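Long-range contacts in aspartate aminotransferase, cytoplasmic (Schizosaccharomyces pombe 972h-, PDB 6JPK), which catalyses the pyridoxal 5'-phosphate-dependent transfer of an amino group between L-aspartate and 2-oxoglutarate, giving oxaloacetate and L-glutamate, and works as a homodimer: residues K54-I59 against P310-E315; A177-I182 against L210-L215. The protein carries 1 engineered substitution. All coordinates share one frame; numbering follows the deposited sequence.

Interaction 1 (K54-I59 against P310-E315)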
loop_
_atom_site.group_PDB
_atom_site.type_symbol
_atom_site.label_atom_id
_atom_site.label_comp_id
_atom_site.label_asym_id
_atom_site.label_seq_id
_atom_site.Cartn_x
_atom_site.Cartn_y
_atom_site.Cartn_z
ATOM N N LYS A 54 -0.911 -17.332 -14.177
ATOM C CA LYS A 54 0.316 -18.100 -13.993
ATOM C C LYS A 54 1.200 -17.996 -15.226
ATOM O O LYS A 54 2.414 -17.785 -15.124
ATOM C CB LYS A 54 -0.015 -19.563 -13.700
ATOM C CG LYS A 54 1.171 -20.386 -13.233
ATOM C CD LYS A 54 0.754 -21.837 -12.994
ATOM C CE LYS A 54 -0.489 -21.912 -12.110
ATOM N NZ LYS A 54 -1.224 -23.214 -12.225
ATOM N N LYS A 55 0.596 -18.147 -16.406
ATOM C CA LYS A 55 1.318 -17.992 -17.666
ATOM C C LYS A 55 1.962 -16.609 -17.780
ATOM O O LYS A 55 3.143 -16.485 -18.131
ATOM C CB LYS A 55 0.341 -18.238 -18.817
ATOM C CG LYS A 55 0.925 -18.153 -20.215
ATOM C CD LYS A 55 -0.138 -18.552 -21.240
ATOM C CE LYS A 55 0.430 -18.588 -22.647
ATOM N NZ LYS A 55 -0.462 -19.374 -23.543
ATOM N N ALA A 56 1.195 -15.551 -17.490
ATOM C CA ALA A 56 1.734 -14.192 -17.583
ATOM C C ALA A 56 2.893 -13.976 -16.611
ATOM O O ALA A 56 3.893 -13.334 -16.961
ATOM C CB ALA A 56 0.625 -13.161 -17.329
ATOM N N SER A 57 2.787 -14.497 -15.387
ATOM C CA SER A 57 3.886 -14.292 -14.451
ATOM C C SER A 57 5.150 -15.017 -14.906
ATOM O O SER A 57 6.252 -14.485 -14.745
ATOM C CB SER A 57 3.480 -14.699 -13.020
ATOM O OG SER A 57 3.207 -16.074 -12.895
ATOM N N LYS A 58 5.013 -16.195 -15.527
ATOM C CA LYS A 58 6.178 -16.880 -16.089
ATOM C C LYS A 58 6.812 -16.073 -17.220
ATOM O O LYS A 58 8.044 -15.976 -17.311
ATOM C CB LYS A 58 5.784 -18.269 -16.602
ATOM C CG LYS A 58 5.360 -19.256 -15.509
ATOM C CD LYS A 58 6.499 -19.534 -14.534
ATOM C CE LYS A 58 6.185 -20.733 -13.638
ATOM N NZ LYS A 58 5.903 -21.962 -14.426
ATOM N N ILE A 59 5.987 -15.522 -18.108
ATOM C CA ILE A 59 6.489 -14.699 -19.206
ATOM C C ILE A 59 7.219 -13.479 -18.664
ATOM O O ILE A 59 8.315 -13.130 -19.126
ATOM C CB ILE A 59 5.330 -14.303 -20.144
ATOM C CG1 ILE A 59 4.827 -15.531 -20.903
ATOM C CG2 ILE A 59 5.774 -13.199 -21.139
ATOM C CD1 ILE A 59 3.478 -15.324 -21.597
ATOM N N PRO A 310 -3.243 -9.739 -26.959
ATOM C CA PRO A 310 -4.521 -10.298 -27.432
ATOM C C PRO A 310 -4.729 -11.758 -27.046
ATOM O O PRO A 310 -5.839 -12.133 -26.646
ATOM C CB PRO A 310 -4.430 -10.110 -28.954
ATOM C CG PRO A 310 -3.603 -8.840 -29.101
ATOM C CD PRO A 310 -2.543 -8.978 -28.013
ATOM N N GLN A 311 -3.688 -12.586 -27.111
ATOM C CA GLN A 311 -3.868 -13.997 -26.799
ATOM C C GLN A 311 -4.029 -14.224 -25.297
ATOM O O GLN A 311 -4.916 -14.970 -24.871
ATOM C CB GLN A 311 -2.700 -14.821 -27.351
ATOM C CG GLN A 311 -2.924 -16.305 -27.140
ATOM C CD GLN A 311 -1.725 -17.167 -27.504
ATOM O OE1 GLN A 311 -0.933 -16.817 -28.388
ATOM N NE2 GLN A 311 -1.586 -18.308 -26.814
ATOM N N LEU A 312 -3.171 -13.615 -24.472
ATOM C CA LEU A 312 -3.357 -13.746 -23.026
ATOM C C LEU A 312 -4.704 -13.175 -22.596
ATOM O O LEU A 312 -5.381 -13.749 -21.734
ATOM C CB LEU A 312 -2.228 -13.060 -22.262
ATOM C CG LEU A 312 -0.848 -13.714 -22.270
ATOM C CD1 LEU A 312 0.148 -12.857 -21.492
ATOM C CD2 LEU A 312 -0.941 -15.114 -21.669
ATOM N N PHE A 313 -5.115 -12.056 -23.202
ATOM C CA PHE A 313 -6.422 -11.481 -22.889
ATOM C C PHE A 313 -7.533 -12.490 -23.158
ATOM O O PHE A 313 -8.418 -12.689 -22.318
ATOM C CB PHE A 313 -6.657 -10.198 -23.692
ATOM C CG PHE A 313 -7.857 -9.392 -23.234
ATOM C CD1 PHE A 313 -9.152 -9.728 -23.639
ATOM C CD2 PHE A 313 -7.689 -8.274 -22.427
ATOM C CE1 PHE A 313 -10.259 -8.971 -23.211
ATOM C CE2 PHE A 313 -8.789 -7.516 -22.011
ATOM C CZ PHE A 313 -10.065 -7.866 -22.410
ATOM N N ALA A 314 -7.493 -13.140 -24.326
ATOM C CA ALA A 314 -8.501 -14.144 -24.656
ATOM C C ALA A 314 -8.459 -15.321 -23.684
ATOM O O ALA A 314 -9.505 -15.870 -23.318
ATOM C CB ALA A 314 -8.305 -14.639 -26.093
ATOM N N GLU A 315 -7.260 -15.744 -23.280
ATOM C CA GLU A 315 -7.161 -16.843 -22.325
ATOM C C GLU A 315 -7.658 -16.422 -20.950
ATOM O O GLU A 315 -8.294 -17.213 -20.245
ATOM C CB GLU A 315 -5.720 -17.352 -22.269
ATOM C CG GLU A 315 -5.303 -17.978 -23.622
ATOM C CD GLU A 315 -3.820 -18.262 -23.746
ATOM O OE1 GLU A 315 -3.134 -18.304 -22.706
ATOM O OE2 GLU A 315 -3.345 -18.471 -24.896
#
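Lys55 and Glu315 form the charged part of this contact, with the ammonium of Lys55 facing both carboxylate oxygens. NZ of Lys55 lies 3.0 Å from Glu315 OE1, on the syn lone pair of that oxygen, and a weak second bond of 3.3 Å runs from the same NZ to OE2 of Glu315. The lysine chain is extended throughout, CG anti to the backbone N (chi1 -179°), which carries NZ over to helix 310-340; it meets the glutamate side chain at about a right angle. Gln311, one turn before Glu315, steadies the carboxylate: its NE2 donates to Glu315 OE2 at 2.6 Å, nearly straight (163°) and in the amide plane, so both oxygens are held and the rotation of the group is probably fixed. These side chains bridge helix 51-62 and the first turns of the long helix 310-340, which run nearly antiparallel, the axes of the short segments 151° apart and 11.1 Å from each other at closest approach. The apolar part centres on Leu312, whose two methyls divide the work. Leu312 CD2 packs obliquely against the methylene chain of Lys55, 3.6 Å from Lys55 CD. Leu312 CD1 lies 4.2 Å from Ala56 CB, and the Leu312 and Ile59 side chains meet tip to tip through their CD1 methyls. Helix 297-308 adds to this packing through Ile306, which touches Ala56, and Glu305, which touches Ile59.

Interaction 2 (A177-I182 against L210-L215); sequences APEGSI and LSRKHL
Two neighbouring parallel strands of the large domain's central sheet, 182-186 and 215-220, begin side by side here, and the loops leading into them touch through Arg212 and His214. Arg212 leaves its helix end bent at chi2 and chi3 and grips Ala177 O side-on with two nitrogens, NH2 at 2.8 Å and NE at 3.2 Å, the oxygen close to the guanidinium plane. NE comes nearly along the C=O axis, NH2 from above the carbonyl plane. Glu179 CG lies over the centre of one guanidinium face, 3.6 Å above the plane, while a water links Glu179 OE1, Arg212 NH1 and Ser211 O. With an alanine here in place of Arg212, Ala177 O would probably lose both donors, the Glu179 methylene its cover and the water its NH1 donor. Pro178 to Ser181 form a type II turn, from which Gly180 N donates to Arg212 O at 3.1 Å. The His214 ring turns its edge to Ser181 N and Pro178 O: ND1 takes a weak bond from Ser181 N, His214 CE1 lies 3.1 Å from Pro178 O, and NE2 donates to Ile174 O of helix 167-176. Tyr4 of the second subunit bonds to His214 O. Lys213, with positive phi, closes helix 199-211 in a Schellman motif. Leu215 N then donates to Ser181 O at 2.8 Å, starting the parallel pairing that a beta-alpha-beta crossover through helix 199-211 produces in the fold-type I aminotransferases.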
loop_
_atom_site.group_PDB
_atom_site.type_symbol
_atom_site.label_atom_id
_atom_site.label_comp_id
_atom_site.label_asym_id
_atom_site.label_seq_id
_atom_site.Cartn_x
_atom_site.Cartn_y
_atom_site.Cartn_z
ATOM N N ALA A 177 -31.789 13.485 -0.821
ATOM C CA ALA A 177 -30.478 13.851 -0.317
ATOM C C ALA A 177 -30.116 15.254 -0.796
ATOM O O ALA A 177 -30.511 15.660 -1.891
ATOM C CB ALA A 177 -29.414 12.848 -0.778
ATOM N N PRO A 178 -29.394 16.020 0.023
ATOM C CA PRO A 178 -28.969 17.363 -0.395
ATOM C C PRO A 178 -28.245 17.319 -1.733
ATOM O O PRO A 178 -27.489 16.387 -2.019
ATOM C CB PRO A 178 -28.031 17.802 0.734
ATOM C CG PRO A 178 -28.526 17.028 1.949
ATOM C CD PRO A 178 -28.953 15.691 1.391
ATOM N N GLU A 179 -28.502 18.329 -2.565
ATOM C CA GLU A 179 -27.846 18.405 -3.864
ATOM C C GLU A 179 -26.335 18.317 -3.704
ATOM O O GLU A 179 -25.758 18.875 -2.767
ATOM C CB GLU A 179 -28.225 19.709 -4.579
ATOM C CG GLU A 179 -29.657 19.737 -5.091
ATOM C CD GLU A 179 -29.899 20.850 -6.115
ATOM O OE1 GLU A 179 -30.694 20.626 -7.057
ATOM O OE2 GLU A 179 -29.290 21.938 -5.983
ATOM N N GLY A 180 -25.693 17.595 -4.619
ATOM C CA GLY A 180 -24.253 17.475 -4.572
ATOM C C GLY A 180 -23.733 16.544 -3.507
ATOM O O GLY A 180 -22.552 16.629 -3.153
ATOM N N SER A 181 -24.576 15.656 -2.979
ATOM C CA SER A 181 -24.074 14.592 -2.122
ATOM C C SER A 181 -23.248 13.602 -2.946
ATOM O O SER A 181 -23.334 13.549 -4.172
ATOM C CB SER A 181 -25.224 13.857 -1.426
ATOM O OG SER A 181 -25.976 14.739 -0.611
ATOM N N ILE A 182 -22.428 12.826 -2.254
ATOM C CA ILE A 182 -21.570 11.829 -2.880
ATOM C C ILE A 182 -22.260 10.481 -2.778
ATOM O O ILE A 182 -22.697 10.088 -1.687
ATOM C CB ILE A 182 -20.197 11.782 -2.197
ATOM C CG1 ILE A 182 -19.577 13.178 -2.154
ATOM C CG2 ILE A 182 -19.299 10.751 -2.871
ATOM C CD1 ILE A 182 -18.720 13.404 -0.919
ATOM N N LEU A 210 -28.405 12.729 -11.547
ATOM C CA LEU A 210 -28.069 13.952 -12.276
ATOM C C LEU A 210 -29.009 15.097 -11.914
ATOM O O LEU A 210 -28.573 16.248 -11.814
ATOM C CB LEU A 210 -28.108 13.707 -13.781
ATOM C CG LEU A 210 -27.308 12.492 -14.247
ATOM C CD1 LEU A 210 -27.862 12.053 -15.569
ATOM C CD2 LEU A 210 -25.839 12.780 -14.351
ATOM N N SER A 211 -30.300 14.806 -11.732
ATOM C CA SER A 211 -31.251 15.851 -11.362
ATOM C C SER A 211 -30.879 16.509 -10.035
ATOM O O SER A 211 -31.129 17.704 -9.842
ATOM C CB SER A 211 -32.658 15.268 -11.286
ATOM O OG SER A 211 -33.597 16.286 -11.037
ATOM N N ARG A 212 -30.282 15.752 -9.116
ATOM C CA ARG A 212 -29.839 16.280 -7.833
ATOM C C ARG A 212 -28.372 16.688 -7.834
ATOM O O ARG A 212 -27.862 17.115 -6.791
ATOM C CB ARG A 212 -30.085 15.253 -6.724
ATOM C CG ARG A 212 -31.558 14.993 -6.440
ATOM C CD ARG A 212 -32.266 16.268 -5.990
ATOM N NE ARG A 212 -32.029 16.542 -4.571
ATOM C CZ ARG A 212 -32.447 17.634 -3.935
ATOM N NH1 ARG A 212 -33.116 18.589 -4.589
ATOM N NH2 ARG A 212 -32.194 17.778 -2.641
ATOM N N LYS A 213 -27.684 16.558 -8.971
ATOM C CA LYS A 213 -26.301 17.019 -9.126
ATOM C C LYS A 213 -25.362 16.326 -8.140
ATOM O O LYS A 213 -24.399 16.932 -7.660
ATOM C CB LYS A 213 -26.197 18.545 -8.979
ATOM C CG LYS A 213 -27.262 19.320 -9.753
ATOM C CD LYS A 213 -27.037 20.828 -9.633
ATOM C CE LYS A 213 -28.249 21.610 -10.115
ATOM N NZ LYS A 213 -28.599 21.266 -11.522
ATOM N N HIS A 214 -25.642 15.061 -7.822
ATOM C CA HIS A 214 -24.785 14.307 -6.924
ATOM C C HIS A 214 -23.472 13.954 -7.617
ATOM O O HIS A 214 -23.394 13.885 -8.844
ATOM C CB HIS A 214 -25.483 13.023 -6.459
ATOM C CG HIS A 214 -26.717 13.260 -5.639
ATOM N ND1 HIS A 214 -26.800 14.246 -4.676
ATOM C CD2 HIS A 214 -27.915 12.627 -5.638
ATOM C CE1 HIS A 214 -28.000 14.208 -4.123
ATOM N NE2 HIS A 214 -28.691 13.232 -4.685
ATOM N N LEU A 215 -22.437 13.738 -6.811
ATOM C CA LEU A 215 -21.138 13.293 -7.305
ATOM C C LEU A 215 -21.062 11.766 -7.211
ATOM O O LEU A 215 -21.326 11.192 -6.147
ATOM C CB LEU A 215 -20.008 13.947 -6.501
ATOM C CG LEU A 215 -18.605 13.414 -6.786
ATOM C CD1 LEU A 215 -18.260 13.637 -8.248
ATOM C CD2 LEU A 215 -17.577 14.083 -5.885
HETATM O O HOH W 1 -32.807 19.229 -7.637
#

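Interactions 1 and 2 lie on opposite sides of the chain's centre, their own centres 42 Å apart and their nearest atoms about 27 Å apart, so neither touches the other. In sequence, the residues of interaction 2 fall between the two helices joined by interaction 1. They differ in kind: interaction 1 sets helix on helix, interaction 2 joins loops entering the central sheet. Both lie away from the substrate-binding positions inferred by similarity, such as Trp138 and Asn191, and from Lys255, the probable cofactor-bearing lysine. Only interaction 2 meets the second subunit of the homodimer.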